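Local coordinates for protein VP35 (Myotis lucifugus, PDB 6DKU) that is of unknown function but, as a bat homologue of filoviral VP35, probably antagonises immune signalling through this interferon inhibitory domain, at residues T10-V15 / H42-A47; F27-S32 / R93-R98; A35-D40 / R76-P81; N52-D57 / I65-Q70. The protein carries 1 engineered substitution. All blocks are in the same frame, centred on the assembly; numbering follows the deposited sequence.

Contact 1. Residues T10-V15 / H42-A47; sequences TEFVRV and HDLQVA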
loop_
_atom_site.group_PDB
_atom_site.type_symbol
_atom_site.label_atom_id
_atom_site.label_comp_id
_atom_site.label_asym_id
_atom_site.label_seq_id
_atom_site.Cartn_x
_atom_site.Cartn_y
_atom_site.Cartn_z
ATOM N N THR A 10 4.117 -1.033 12.157
ATOM C CA THR A 10 4.200 -2.492 12.212
ATOM C C THR A 10 2.884 -3.111 12.668
ATOM O O THR A 10 2.376 -4.053 12.042
ATOM C CB THR A 10 5.337 -2.921 13.143
ATOM O OG1 THR A 10 6.545 -2.239 12.781
ATOM C CG2 THR A 10 5.560 -4.421 13.042
ATOM N N GLU A 11 2.320 -2.604 13.767
ATOM C CA GLU A 11 1.042 -3.127 14.238
ATOM C C GLU A 11 -0.072 -2.881 13.217
ATOM O O GLU A 11 -0.925 -3.751 13.006
ATOM C CB GLU A 11 0.697 -2.517 15.596
ATOM C CG GLU A 11 -0.674 -2.905 16.136
ATOM C CD GLU A 11 -0.708 -4.287 16.773
ATOM O OE1 GLU A 11 0.340 -4.975 16.809
ATOM O OE2 GLU A 11 -1.801 -4.686 17.233
ATOM N N PHE A 12 -0.072 -1.712 12.564
ATOM C CA PHE A 12 -1.028 -1.442 11.487
ATOM C C PHE A 12 -0.967 -2.528 10.415
ATOM O O PHE A 12 -1.994 -3.103 10.025
ATOM C CB PHE A 12 -0.743 -0.059 10.878
ATOM C CG PHE A 12 -1.648 0.310 9.721
ATOM C CD1 PHE A 12 -2.868 0.939 9.947
ATOM C CD2 PHE A 12 -1.275 0.041 8.410
ATOM C CE1 PHE A 12 -3.704 1.283 8.887
ATOM C CE2 PHE A 12 -2.108 0.379 7.343
ATOM C CZ PHE A 12 -3.322 1.001 7.583
ATOM N N VAL A 13 0.244 -2.832 9.944
ATOM C CA VAL A 13 0.427 -3.856 8.919
ATOM C C VAL A 13 -0.044 -5.217 9.426
ATOM O O VAL A 13 -0.685 -5.978 8.691
ATOM C CB VAL A 13 1.902 -3.886 8.467
ATOM C CG1 VAL A 13 2.271 -5.237 7.905
ATOM C CG2 VAL A 13 2.163 -2.808 7.435
ATOM N N ARG A 14 0.256 -5.550 10.686
ATOM C CA ARG A 14 -0.125 -6.866 11.203
ATOM C C ARG A 14 -1.641 -7.010 11.295
ATOM O O ARG A 14 -2.208 -8.037 10.896
ATOM C CB ARG A 14 0.513 -7.113 12.571
ATOM C CG ARG A 14 0.179 -8.489 13.128
ATOM C CD ARG A 14 0.555 -8.656 14.589
ATOM N NE ARG A 14 -0.218 -7.787 15.478
ATOM C CZ ARG A 14 -1.523 -7.909 15.722
ATOM N NH1 ARG A 14 -2.234 -8.871 15.145
ATOM N NH2 ARG A 14 -2.123 -7.064 16.551
ATOM N N VAL A 15 -2.317 -5.981 11.821
ATOM C CA VAL A 15 -3.771 -6.027 11.946
ATOM C C VAL A 15 -4.412 -6.162 10.575
ATOM O O VAL A 15 -5.196 -7.088 10.328
ATOM C CB VAL A 15 -4.299 -4.780 12.675
ATOM C CG1 VAL A 15 -5.802 -4.632 12.430
ATOM C CG2 VAL A 15 -3.979 -4.838 14.153
ATOM N N HIS A 42 -1.765 9.301 14.004
ATOM C CA HIS A 42 -3.086 9.793 13.635
ATOM C C HIS A 42 -3.499 9.304 12.249
ATOM O O HIS A 42 -4.629 8.845 12.055
ATOM C CB HIS A 42 -3.112 11.315 13.704
ATOM C CG HIS A 42 -4.433 11.902 13.323
ATOM N ND1 HIS A 42 -5.549 11.804 14.127
ATOM C CD2 HIS A 42 -4.825 12.572 12.214
ATOM C CE1 HIS A 42 -6.567 12.403 13.536
ATOM N NE2 HIS A 42 -6.155 12.876 12.374
ATOM N N ASP A 43 -2.598 9.395 11.266
ATOM C CA ASP A 43 -2.929 8.905 9.929
ATOM C C ASP A 43 -3.230 7.409 9.951
ATOM O O ASP A 43 -4.184 6.948 9.309
ATOM C CB ASP A 43 -1.790 9.205 8.953
ATOM C CG ASP A 43 -1.561 10.686 8.759
ATOM O OD1 ASP A 43 -2.480 11.485 9.037
ATOM O OD2 ASP A 43 -0.452 11.052 8.325
ATOM N N LEU A 44 -2.427 6.637 10.689
ATOM C CA LEU A 44 -2.690 5.208 10.809
ATOM C C LEU A 44 -4.067 4.937 11.406
ATOM O O LEU A 44 -4.763 4.022 10.959
ATOM C CB LEU A 44 -1.596 4.522 11.629
ATOM C CG LEU A 44 -0.192 4.428 11.025
ATOM C CD1 LEU A 44 0.750 3.756 11.998
ATOM C CD2 LEU A 44 -0.233 3.650 9.729
ATOM N N GLN A 45 -4.499 5.718 12.397
ATOM C CA GLN A 45 -5.812 5.406 12.958
ATOM C C GLN A 45 -6.946 5.958 12.087
ATOM O O GLN A 45 -8.070 5.449 12.138
ATOM C CB GLN A 45 -5.897 5.869 14.409
ATOM C CG GLN A 45 -7.226 5.551 15.065
ATOM C CD GLN A 45 -7.214 4.172 15.698
ATOM O OE1 GLN A 45 -6.324 3.849 16.484
ATOM N NE2 GLN A 45 -8.174 3.327 15.305
ATOM N N VAL A 46 -6.668 6.952 11.247
ATOM C CA VAL A 46 -7.632 7.309 10.218
ATOM C C VAL A 46 -7.820 6.133 9.261
ATOM O O VAL A 46 -8.944 5.666 9.029
ATOM C CB VAL A 46 -7.185 8.591 9.493
ATOM C CG1 VAL A 46 -7.987 8.769 8.213
ATOM C CG2 VAL A 46 -7.337 9.799 10.404
ATOM N N ALA A 47 -6.714 5.624 8.713
ATOM C CA ALA A 47 -6.788 4.495 7.797
ATOM C C ALA A 47 -7.460 3.291 8.450
ATOM O O ALA A 47 -8.273 2.604 7.820
ATOM C CB ALA A 47 -5.382 4.145 7.315
#
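No hydrogen bond crosses between F12 and L44; the one polar atom at the ring is L44 O, with F12 CE1 3.6 Å and F12 CD1 3.8 Å from it. The rest of the meeting is apolar. L44 CD2 lies over one face of the F12 ring as a CH-pi contact, 3.9 Å from the ring centroid and 22° off its normal. It is shifted toward the rim, so its closest ring atom is F12 CG, 3.6 Å from L44 CD2. About one turn further along helix 41-56, A47 CB approaches the outer end of the ring obliquely, 3.7 Å from F12 CE1 and 3.8 Å from F12 CZ. F12 reaches this place because its CG stands opposite the backbone N (chi1 178°), which carries the ring off helix 9-18 and up to helix 41-56. The helices come close here, with F12 CA 6.9 Å from L44 CA. On another side of helix 9-18, E11 and R14 form an intrahelical salt bridge. Its sounder limb joins R14 NE to E11 OE1 at 3.2 Å, reaching the oxygen from above the carboxylate plane; the other limb is modelled too short to interpret. The phenyl group of F12 is buried among three helices of the helical subdomain: I34 and A35 of helix 26-37 and M48 of helix 41-56 also touch it. A47 in turn packs on F75 of helix 73-76, and L44 meets S38 in the loop between helices 26-37 and 41-56.

Contact 2. Residues F27-S32 / R93-R98; sequences FHELVS and RAYHRR. Engineered in segment 93-98: R97 (natural residue Gly).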
loop_
_atom_site.group_PDB
_atom_site.type_symbol
_atom_site.label_atom_id
_atom_site.label_comp_id
_atom_site.label_asym_id
_atom_site.label_seq_id
_atom_site.Cartn_x
_atom_site.Cartn_y
_atom_site.Cartn_z
ATOM N N PHE A 27 -1.930 -6.691 -2.373
ATOM C CA PHE A 27 -2.761 -6.115 -1.319
ATOM C C PHE A 27 -1.966 -5.980 -0.028
ATOM O O PHE A 27 -2.034 -4.942 0.645
ATOM C CB PHE A 27 -4.025 -6.953 -1.110
ATOM C CG PHE A 27 -5.093 -6.715 -2.150
ATOM C CD1 PHE A 27 -5.933 -5.614 -2.069
ATOM C CD2 PHE A 27 -5.252 -7.592 -3.218
ATOM C CE1 PHE A 27 -6.918 -5.389 -3.030
ATOM C CE2 PHE A 27 -6.234 -7.377 -4.182
ATOM C CZ PHE A 27 -7.064 -6.272 -4.087
ATOM N N HIS A 28 -1.193 -7.014 0.325
ATOM C CA HIS A 28 -0.266 -6.910 1.448
ATOM C C HIS A 28 0.662 -5.717 1.269
ATOM O O HIS A 28 0.883 -4.931 2.201
ATOM C CB HIS A 28 0.558 -8.194 1.575
ATOM C CG HIS A 28 -0.261 -9.440 1.689
ATOM N ND1 HIS A 28 -0.833 -10.058 0.597
ATOM C CD2 HIS A 28 -0.586 -10.196 2.764
ATOM C CE1 HIS A 28 -1.481 -11.137 0.998
ATOM N NE2 HIS A 28 -1.349 -11.240 2.308
ATOM N N GLU A 29 1.206 -5.567 0.058
ATOM C CA GLU A 29 2.071 -4.437 -0.237
ATOM C C GLU A 29 1.330 -3.115 -0.126
ATOM O O GLU A 29 1.921 -2.121 0.297
ATOM C CB GLU A 29 2.682 -4.582 -1.629
ATOM C CG GLU A 29 3.126 -5.986 -1.968
ATOM C CD GLU A 29 4.390 -6.406 -1.243
ATOM O OE1 GLU A 29 4.892 -5.620 -0.406
ATOM O OE2 GLU A 29 4.881 -7.527 -1.515
ATOM N N LEU A 30 0.050 -3.070 -0.496
ATOM C CA LEU A 30 -0.694 -1.823 -0.350
ATOM C C LEU A 30 -0.863 -1.463 1.118
ATOM O O LEU A 30 -0.746 -0.291 1.495
ATOM C CB LEU A 30 -2.054 -1.929 -1.037
ATOM C CG LEU A 30 -2.905 -0.659 -1.007
ATOM C CD1 LEU A 30 -2.097 0.564 -1.425
ATOM C CD2 LEU A 30 -4.113 -0.820 -1.905
ATOM N N VAL A 31 -1.142 -2.461 1.958
ATOM C CA VAL A 31 -1.181 -2.231 3.401
ATOM C C VAL A 31 0.148 -1.651 3.872
ATOM O O VAL A 31 0.195 -0.630 4.572
ATOM C CB VAL A 31 -1.518 -3.540 4.137
ATOM C CG1 VAL A 31 -1.359 -3.371 5.636
ATOM C CG2 VAL A 31 -2.923 -4.004 3.780
ATOM N N SER A 32 1.248 -2.286 3.460
ATOM C CA SER A 32 2.576 -1.826 3.849
ATOM C C SER A 32 2.857 -0.411 3.344
ATOM O O SER A 32 3.511 0.381 4.031
ATOM C CB SER A 32 3.627 -2.808 3.328
ATOM O OG SER A 32 4.905 -2.519 3.868
ATOM N N ARG A 93 8.440 -12.569 -7.731
ATOM C CA ARG A 93 8.370 -13.011 -9.123
ATOM C C ARG A 93 6.995 -12.770 -9.733
ATOM O O ARG A 93 6.890 -12.362 -10.894
ATOM C CB ARG A 93 8.737 -14.488 -9.218
ATOM C CG ARG A 93 9.271 -14.895 -10.577
ATOM C CD ARG A 93 10.780 -15.012 -10.536
ATOM N NE ARG A 93 11.183 -16.363 -10.168
ATOM C CZ ARG A 93 11.582 -17.281 -11.042
ATOM N NH1 ARG A 93 11.632 -16.986 -12.335
ATOM N NH2 ARG A 93 11.930 -18.493 -10.626
ATOM N N ALA A 94 5.926 -13.019 -8.976
ATOM C CA ALA A 94 4.590 -12.860 -9.537
ATOM C C ALA A 94 4.301 -11.423 -9.950
ATOM O O ALA A 94 3.427 -11.197 -10.796
ATOM C CB ALA A 94 3.538 -13.342 -8.541
ATOM N N TYR A 95 5.018 -10.448 -9.381
ATOM C CA TYR A 95 4.830 -9.056 -9.765
ATOM C C TYR A 95 5.465 -8.731 -11.113
ATOM O O TYR A 95 5.093 -7.725 -11.727
ATOM C CB TYR A 95 5.415 -8.116 -8.706
ATOM C CG TYR A 95 4.914 -8.295 -7.281
ATOM C CD1 TYR A 95 3.779 -9.035 -6.995
ATOM C CD2 TYR A 95 5.588 -7.701 -6.216
ATOM C CE1 TYR A 95 3.334 -9.189 -5.692
ATOM C CE2 TYR A 95 5.149 -7.845 -4.917
ATOM C CZ TYR A 95 4.021 -8.594 -4.658
ATOM O OH TYR A 95 3.583 -8.751 -3.359
ATOM N N HIS A 96 6.391 -9.571 -11.590
ATOM C CA HIS A 96 7.225 -9.222 -12.742
ATOM C C HIS A 96 6.390 -8.817 -13.951
ATOM O O HIS A 96 6.717 -7.855 -14.654
ATOM C CB HIS A 96 8.134 -10.397 -13.116
ATOM C CG HIS A 96 9.401 -10.480 -12.319
ATOM N ND1 HIS A 96 9.627 -9.730 -11.185
ATOM C CD2 HIS A 96 10.509 -11.240 -12.494
ATOM C CE1 HIS A 96 10.820 -10.021 -10.697
ATOM N NE2 HIS A 96 11.376 -10.933 -11.474
ATOM N N ARG A 97 5.315 -9.558 -14.223
ATOM C CA ARG A 97 4.546 -9.306 -15.435
ATOM C C ARG A 97 3.742 -8.020 -15.358
ATOM O O ARG A 97 3.376 -7.478 -16.404
ATOM C CB ARG A 97 3.618 -10.481 -15.730
ATOM C CG ARG A 97 3.091 -11.174 -14.498
ATOM C CD ARG A 97 2.060 -12.214 -14.867
ATOM N NE ARG A 97 0.716 -11.653 -14.804
ATOM C CZ ARG A 97 -0.031 -11.640 -13.705
ATOM N NH1 ARG A 97 0.445 -12.164 -12.582
ATOM N NH2 ARG A 97 -1.249 -11.105 -13.724
ATOM N N ARG A 98 3.466 -7.512 -14.156
ATOM C CA ARG A 98 2.679 -6.295 -14.010
ATOM C C ARG A 98 3.533 -5.044 -13.847
ATOM O O ARG A 98 2.992 -3.933 -13.868
ATOM C CB ARG A 98 1.724 -6.423 -12.817
ATOM C CG ARG A 98 0.843 -7.668 -12.864
ATOM C CD ARG A 98 -0.368 -7.543 -11.942
ATOM N NE ARG A 98 0.011 -7.364 -10.540
ATOM C CZ ARG A 98 -0.165 -6.238 -9.853
ATOM N NH1 ARG A 98 -0.711 -5.177 -10.438
ATOM N NH2 ARG A 98 0.209 -6.166 -8.581
#
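E29 and Y95 meet through one hydrogen bond, in which Y95 OH donates to E29 OE2 at 2.6 Å. The hydroxyl uses the anti lone pair of that oxygen, the one pointing away from E29 OE1. OE2 lies at the edge of the phenol, near the ring plane, while the carboxylate itself is turned 84° from that plane. The aliphatic E29 CG is 3.9 Å from Y95 CZ. A bend at the second torsion of the glutamate (chi2 -74°) turns its carboxylate to the hydroxyl, and the two long side chains together bridge the 10.9 Å between E29 CA and Y95 CA. In the next shell, R24 forms a salt bridge to the same OE2 and OE1 has a tyrosine partner of its own, leaving both oxygens of this buried group satisfied; the arginine would be expected to favour the ionised form. On the tyrosine side, R98 N bonds to Y95 O at 2.9 Å, in a segment with helical backbone angles. The contact thus ties helix 26-37 to the loop between strands 82-84 and 100-101: Y95 rests on L126 of strand 122-127, and the hydrogen bond of E29 OE1 to Y115 OH reaches strand 113-119.

Contact 3. Residues A35-D40 / R76-P81; sequences AMVSRD and RNCEAP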
loop_
_atom_site.group_PDB
_atom_site.type_symbol
_atom_site.label_atom_id
_atom_site.label_comp_id
_atom_site.label_asym_id
_atom_site.label_seq_id
_atom_site.Cartn_x
_atom_site.Cartn_y
_atom_site.Cartn_z
ATOM N N ALA A 35 1.024 2.100 5.458
ATOM C CA ALA A 35 1.721 2.296 6.727
ATOM C C ALA A 35 2.984 3.122 6.543
ATOM O O ALA A 35 3.280 4.001 7.359
ATOM C CB ALA A 35 2.059 0.953 7.365
ATOM N N MET A 36 3.741 2.854 5.479
ATOM C CA MET A 36 4.995 3.565 5.259
ATOM C C MET A 36 4.759 5.051 5.033
ATOM O O MET A 36 5.578 5.887 5.440
ATOM C CB MET A 36 5.734 2.977 4.055
ATOM C CG MET A 36 6.411 1.641 4.286
ATOM S SD MET A 36 6.714 0.806 2.716
ATOM C CE MET A 36 7.906 1.893 1.949
ATOM N N VAL A 37 3.647 5.403 4.377
ATOM C CA VAL A 37 3.470 6.765 3.868
ATOM C C VAL A 37 2.800 7.697 4.882
ATOM O O VAL A 37 2.806 8.926 4.686
ATOM C CB VAL A 37 2.683 6.704 2.541
ATOM C CG1 VAL A 37 1.185 6.664 2.798
ATOM C CG2 VAL A 37 3.095 7.830 1.603
ATOM N N SER A 38 2.247 7.156 5.966
ATOM C CA SER A 38 1.657 7.954 7.034
ATOM C C SER A 38 2.722 8.749 7.792
ATOM O O SER A 38 3.885 8.349 7.886
ATOM C CB SER A 38 0.896 7.050 8.008
ATOM O OG SER A 38 1.648 5.899 8.345
ATOM N N ARG A 39 2.299 9.878 8.363
ATOM C CA ARG A 39 3.216 10.809 9.007
ATOM C C ARG A 39 3.317 10.610 10.515
ATOM O O ARG A 39 4.317 11.032 11.113
ATOM C CB ARG A 39 2.790 12.258 8.700
ATOM C CG ARG A 39 2.074 12.408 7.353
ATOM C CD ARG A 39 1.756 13.855 6.953
ATOM N NE ARG A 39 0.692 14.494 7.735
ATOM C CZ ARG A 39 -0.608 14.219 7.629
ATOM N NH1 ARG A 39 -1.036 13.297 6.788
ATOM N NH2 ARG A 39 -1.486 14.857 8.384
ATOM N N ASP A 40 2.326 9.980 11.133
ATOM C CA ASP A 40 2.304 9.728 12.573
ATOM C C ASP A 40 1.163 8.750 12.853
ATOM O O ASP A 40 0.537 8.222 11.924
ATOM C CB ASP A 40 2.171 11.030 13.368
ATOM C CG ASP A 40 0.804 11.698 13.208
ATOM O OD1 ASP A 40 0.065 11.393 12.244
ATOM O OD2 ASP A 40 0.472 12.549 14.062
ATOM N N ARG A 76 -5.113 9.330 -0.255
ATOM C CA ARG A 76 -5.542 9.480 -1.639
ATOM C C ARG A 76 -4.528 10.288 -2.444
ATOM O O ARG A 76 -4.126 9.882 -3.538
ATOM C CB ARG A 76 -6.925 10.132 -1.669
ATOM C CG ARG A 76 -7.566 10.263 -3.039
ATOM C CD ARG A 76 -8.730 11.246 -2.970
ATOM N NE ARG A 76 -9.125 11.734 -4.286
ATOM C CZ ARG A 76 -8.413 12.588 -5.017
ATOM N NH1 ARG A 76 -7.253 13.051 -4.568
ATOM N NH2 ARG A 76 -8.856 12.980 -6.205
ATOM N N ASN A 77 -4.073 11.418 -1.897
ATOM C CA ASN A 77 -3.166 12.325 -2.592
ATOM C C ASN A 77 -1.696 12.053 -2.303
ATOM O O ASN A 77 -0.873 12.964 -2.428
ATOM C CB ASN A 77 -3.484 13.772 -2.218
ATOM C CG ASN A 77 -4.778 14.238 -2.800
ATOM O OD1 ASN A 77 -5.159 13.809 -3.887
ATOM N ND2 ASN A 77 -5.470 15.123 -2.090
ATOM N N CYS A 78 -1.341 10.844 -1.916
ATOM C CA CYS A 78 -0.010 10.583 -1.404
ATOM C C CYS A 78 0.841 9.934 -2.484
ATOM O O CYS A 78 0.370 9.070 -3.231
ATOM C CB CYS A 78 -0.086 9.687 -0.168
ATOM S SG CYS A 78 1.128 10.029 1.103
ATOM N N GLU A 79 2.082 10.395 -2.585
ATOM C CA GLU A 79 3.054 9.750 -3.452
ATOM C C GLU A 79 3.260 8.309 -3.017
ATOM O O GLU A 79 3.419 8.026 -1.826
ATOM C CB GLU A 79 4.379 10.501 -3.398
ATOM C CG GLU A 79 4.508 11.633 -4.399
ATOM C CD GLU A 79 4.524 11.147 -5.833
ATOM O OE1 GLU A 79 4.223 11.965 -6.721
ATOM O OE2 GLU A 79 4.831 9.955 -6.076
ATOM N N ALA A 80 3.248 7.398 -3.982
ATOM C CA ALA A 80 3.543 6.009 -3.683
ATOM C C ALA A 80 4.946 5.898 -3.099
ATOM O O ALA A 80 5.864 6.591 -3.553
ATOM C CB ALA A 80 3.433 5.151 -4.944
ATOM N N PRO A 81 5.152 5.046 -2.100
ATOM C CA PRO A 81 6.485 4.925 -1.501
ATOM C C PRO A 81 7.470 4.225 -2.429
ATOM O O PRO A 81 7.100 3.420 -3.284
ATOM C CB PRO A 81 6.229 4.089 -0.245
ATOM C CG PRO A 81 5.044 3.260 -0.589
ATOM C CD PRO A 81 4.178 4.140 -1.466
#
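C78 to P81 run extended past the helical turn that carries M36 and V37, and the backbones come nearest where V37 CA is 6.4 Å from P81 CA. M36 and V37 meet C78, E79 and P81 from the helix side. V37 lies against the backbone as well as the side chains of the extended segment, its CG2 also lying near E79 O. Its other branch, CG1, sits between the backbone N and the carbonyl carbon (chi1 85°) and is 3.8 Å from C78 SG. The still closer approach of CG2 to this sulfur is doubtful in the model. Near the other end of the contact, the M36 chain crosses the proline at about a right angle; a bend at its last torsion (chi3 66°) sets M36 CE 3.5 Å from P81 CB and 4.1 Å from P81 CG. E79 contributes mainly its carbonyl, as its carboxylate leads away from the helix. Just past V37, S38 OG donates to A35 O at 2.7 Å, reaching it from above the carbonyl plane, and D40 follows as N-cap of helix 41-56. V37 O bonds to Y74 OH, while R39 makes a cation-pi contact with the same tyrosine. Backbone hydrogen bonds also join C78 to L109, A80 to K107 and P81 to I116. The chain passes here from helix 73-76 to strand 82-84, which lies parallel to strand 113-119. This is a junction of the helical and sheet subdomains, the two-part build of the VP35 interferon inhibitory domain.

Contact 4. Residues N52-D57 / I65-Q70; sequences NRELMD and IISITQ. Unlike the reference sequence in segment 52-57: M56 (reference Thr).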
loop_
_atom_site.group_PDB
_atom_site.type_symbol
_atom_site.label_atom_id
_atom_site.label_comp_id
_atom_site.label_asym_id
_atom_site.label_seq_id
_atom_site.Cartn_x
_atom_site.Cartn_y
_atom_site.Cartn_z
ATOM N N ASN A 52 -12.054 -0.480 9.256
ATOM C CA ASN A 52 -13.069 -1.125 10.076
ATOM C C ASN A 52 -14.471 -0.658 9.710
ATOM O O ASN A 52 -15.427 -1.434 9.822
ATOM C CB ASN A 52 -12.778 -0.868 11.549
ATOM C CG ASN A 52 -11.494 -1.520 12.003
ATOM O OD1 ASN A 52 -11.159 -2.618 11.567
ATOM N ND2 ASN A 52 -10.770 -0.850 12.887
ATOM N N ARG A 53 -14.619 0.598 9.282
ATOM C CA ARG A 53 -15.913 1.064 8.791
ATOM C C ARG A 53 -16.350 0.240 7.589
ATOM O O ARG A 53 -17.492 -0.233 7.524
ATOM C CB ARG A 53 -15.837 2.548 8.423
ATOM C CG ARG A 53 -16.235 3.511 9.531
ATOM C CD ARG A 53 -16.335 4.950 9.009
ATOM N NE ARG A 53 -15.051 5.469 8.525
ATOM C CZ ARG A 53 -14.197 6.179 9.260
ATOM N NH1 ARG A 53 -14.480 6.463 10.528
ATOM N NH2 ARG A 53 -13.053 6.603 8.728
ATOM N N GLU A 54 -15.440 0.041 6.632
ATOM C CA GLU A 54 -15.807 -0.655 5.406
ATOM C C GLU A 54 -16.108 -2.126 5.673
ATOM O O GLU A 54 -17.067 -2.675 5.113
ATOM C CB GLU A 54 -14.709 -0.482 4.355
ATOM C CG GLU A 54 -14.406 0.979 4.000
ATOM C CD GLU A 54 -15.538 1.660 3.233
ATOM O OE1 GLU A 54 -16.577 1.979 3.846
ATOM O OE2 GLU A 54 -15.392 1.876 2.013
ATOM N N LEU A 55 -15.338 -2.773 6.559
ATOM C CA LEU A 55 -15.699 -4.128 6.969
ATOM C C LEU A 55 -17.055 -4.161 7.665
ATOM O O LEU A 55 -17.849 -5.081 7.448
ATOM C CB LEU A 55 -14.641 -4.723 7.886
ATOM C CG LEU A 55 -13.247 -4.905 7.303
ATOM C CD1 LEU A 55 -12.355 -5.597 8.326
ATOM C CD2 LEU A 55 -13.353 -5.693 6.029
ATOM N N MET A 56 -17.332 -3.169 8.511
ATOM C CA MET A 56 -18.643 -3.084 9.147
ATOM C C MET A 56 -19.745 -2.992 8.105
ATOM O O MET A 56 -20.815 -3.588 8.264
ATOM C CB MET A 56 -18.689 -1.876 10.078
ATOM C CG MET A 56 -19.711 -1.985 11.176
ATOM S SD MET A 56 -19.100 -2.961 12.562
ATOM C CE MET A 56 -17.386 -2.439 12.662
ATOM N N ASP A 57 -19.494 -2.252 7.027
ATOM C CA ASP A 57 -20.454 -2.133 5.944
ATOM C C ASP A 57 -20.542 -3.400 5.101
ATOM O O ASP A 57 -21.424 -3.494 4.243
ATOM C CB ASP A 57 -20.083 -0.933 5.075
ATOM C CG ASP A 57 -21.264 -0.370 4.316
ATOM O OD1 ASP A 57 -22.420 -0.722 4.641
ATOM O OD2 ASP A 57 -21.030 0.420 3.379
ATOM N N ILE A 65 -9.185 -2.105 1.856
ATOM C CA ILE A 65 -7.823 -1.612 1.655
ATOM C C ILE A 65 -7.772 -0.641 0.481
ATOM O O ILE A 65 -7.222 0.460 0.594
ATOM C CB ILE A 65 -6.855 -2.790 1.456
ATOM C CG1 ILE A 65 -6.652 -3.538 2.770
ATOM C CG2 ILE A 65 -5.532 -2.313 0.896
ATOM C CD1 ILE A 65 -6.109 -4.940 2.560
ATOM N N ILE A 66 -8.353 -1.027 -0.663
ATOM C CA ILE A 66 -8.395 -0.094 -1.794
ATOM C C ILE A 66 -9.186 1.164 -1.433
ATOM O O ILE A 66 -8.867 2.283 -1.877
ATOM C CB ILE A 66 -8.977 -0.812 -3.032
ATOM C CG1 ILE A 66 -7.945 -1.780 -3.629
ATOM C CG2 ILE A 66 -9.433 0.189 -4.077
ATOM C CD1 ILE A 66 -8.467 -2.614 -4.791
ATOM N N SER A 67 -10.203 1.003 -0.589
ATOM C CA SER A 67 -11.088 2.097 -0.230
ATOM C C SER A 67 -10.357 3.153 0.575
ATOM O O SER A 67 -10.738 4.327 0.528
ATOM C CB SER A 67 -12.290 1.558 0.550
ATOM O OG SER A 67 -13.050 2.600 1.142
ATOM N N ILE A 68 -9.314 2.768 1.320
ATOM C CA ILE A 68 -8.508 3.779 2.003
ATOM C C ILE A 68 -7.815 4.674 0.987
ATOM O O ILE A 68 -7.805 5.902 1.125
ATOM C CB ILE A 68 -7.493 3.138 2.971
ATOM C CG1 ILE A 68 -8.121 2.067 3.879
ATOM C CG2 ILE A 68 -6.783 4.203 3.794
ATOM C CD1 ILE A 68 -7.027 1.206 4.550
ATOM N N THR A 69 -7.215 4.068 -0.041
ATOM C CA THR A 69 -6.579 4.870 -1.086
ATOM C C THR A 69 -7.588 5.749 -1.820
ATOM O O THR A 69 -7.219 6.788 -2.387
ATOM C CB THR A 69 -5.850 3.976 -2.089
ATOM O OG1 THR A 69 -6.818 3.210 -2.803
ATOM C CG2 THR A 69 -4.906 3.040 -1.363
ATOM N N GLN A 70 -8.860 5.361 -1.822
ATOM C CA GLN A 70 -9.823 6.166 -2.570
ATOM C C GLN A 70 -10.511 7.247 -1.735
ATOM O O GLN A 70 -10.694 8.370 -2.214
ATOM C CB GLN A 70 -10.873 5.256 -3.209
ATOM C CG GLN A 70 -10.313 4.420 -4.349
ATOM C CD GLN A 70 -9.409 5.228 -5.251
ATOM O OE1 GLN A 70 -9.859 6.147 -5.932
ATOM N NE2 GLN A 70 -8.124 4.899 -5.248
#
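E54 and S67 join two consecutive helices, 41-56 and 61-71, linked by a short loop in the helical subdomain of the VP35 interferon inhibitory domain. All the surface buried between segments 52-57 and 65-70 belongs to these two residues. S67 OG donates to E54 OE2 at 2.6 Å, approaching on the anti side of the carboxylate but 32° out of its plane. Behind this bond the aliphatic parts come close, with E54 CG 4.1 Å from S67 CB. The glutamate chain is bent at its second torsion (chi2 -69°), which turns the carboxylate to the serine hydroxyl; the serine answers with OG opposite its own backbone N (chi1 169°). Elsewhere on helix 61-71, I65 and I68 pack on F51 and A47 respectively. Both polar ends have further partners. R71 of helix 61-71 forms a salt bridge with E54 OE2, and H50 of helix 41-56 hydrogen-bonds the serine. The resulting chain H50-S67-E54-R71 passes back and forth between the helices, and the arginine would be expected to stabilise the negative charge of the buried glutamate. S67 OG is thus held between two groups of helix 41-56, E54 OE2 and H50 NE2.

How the contacts relate
Contacts 1 and 2 are buried, contact 4 is partly buried and contact 3 lies at the surface. Contacts 1 and 4 both use helix 41-56 and stay within the helical subdomain, one by a ring among methyl groups, the other by a carboxylate and a hydroxyl. Contacts 2 and 3 both use helix 26-37, about 17 Å apart between centres, and connect it to chain that borders the sheet: contact 2 through a buried polar bond, contact 3 through apolar side chains. Helix 26-37 also links the set, since V13 and F12 pack on V31 and A35, while L30 and V31 meet I65. Contact 4 is nested within the loops closed by contacts 2 and 3.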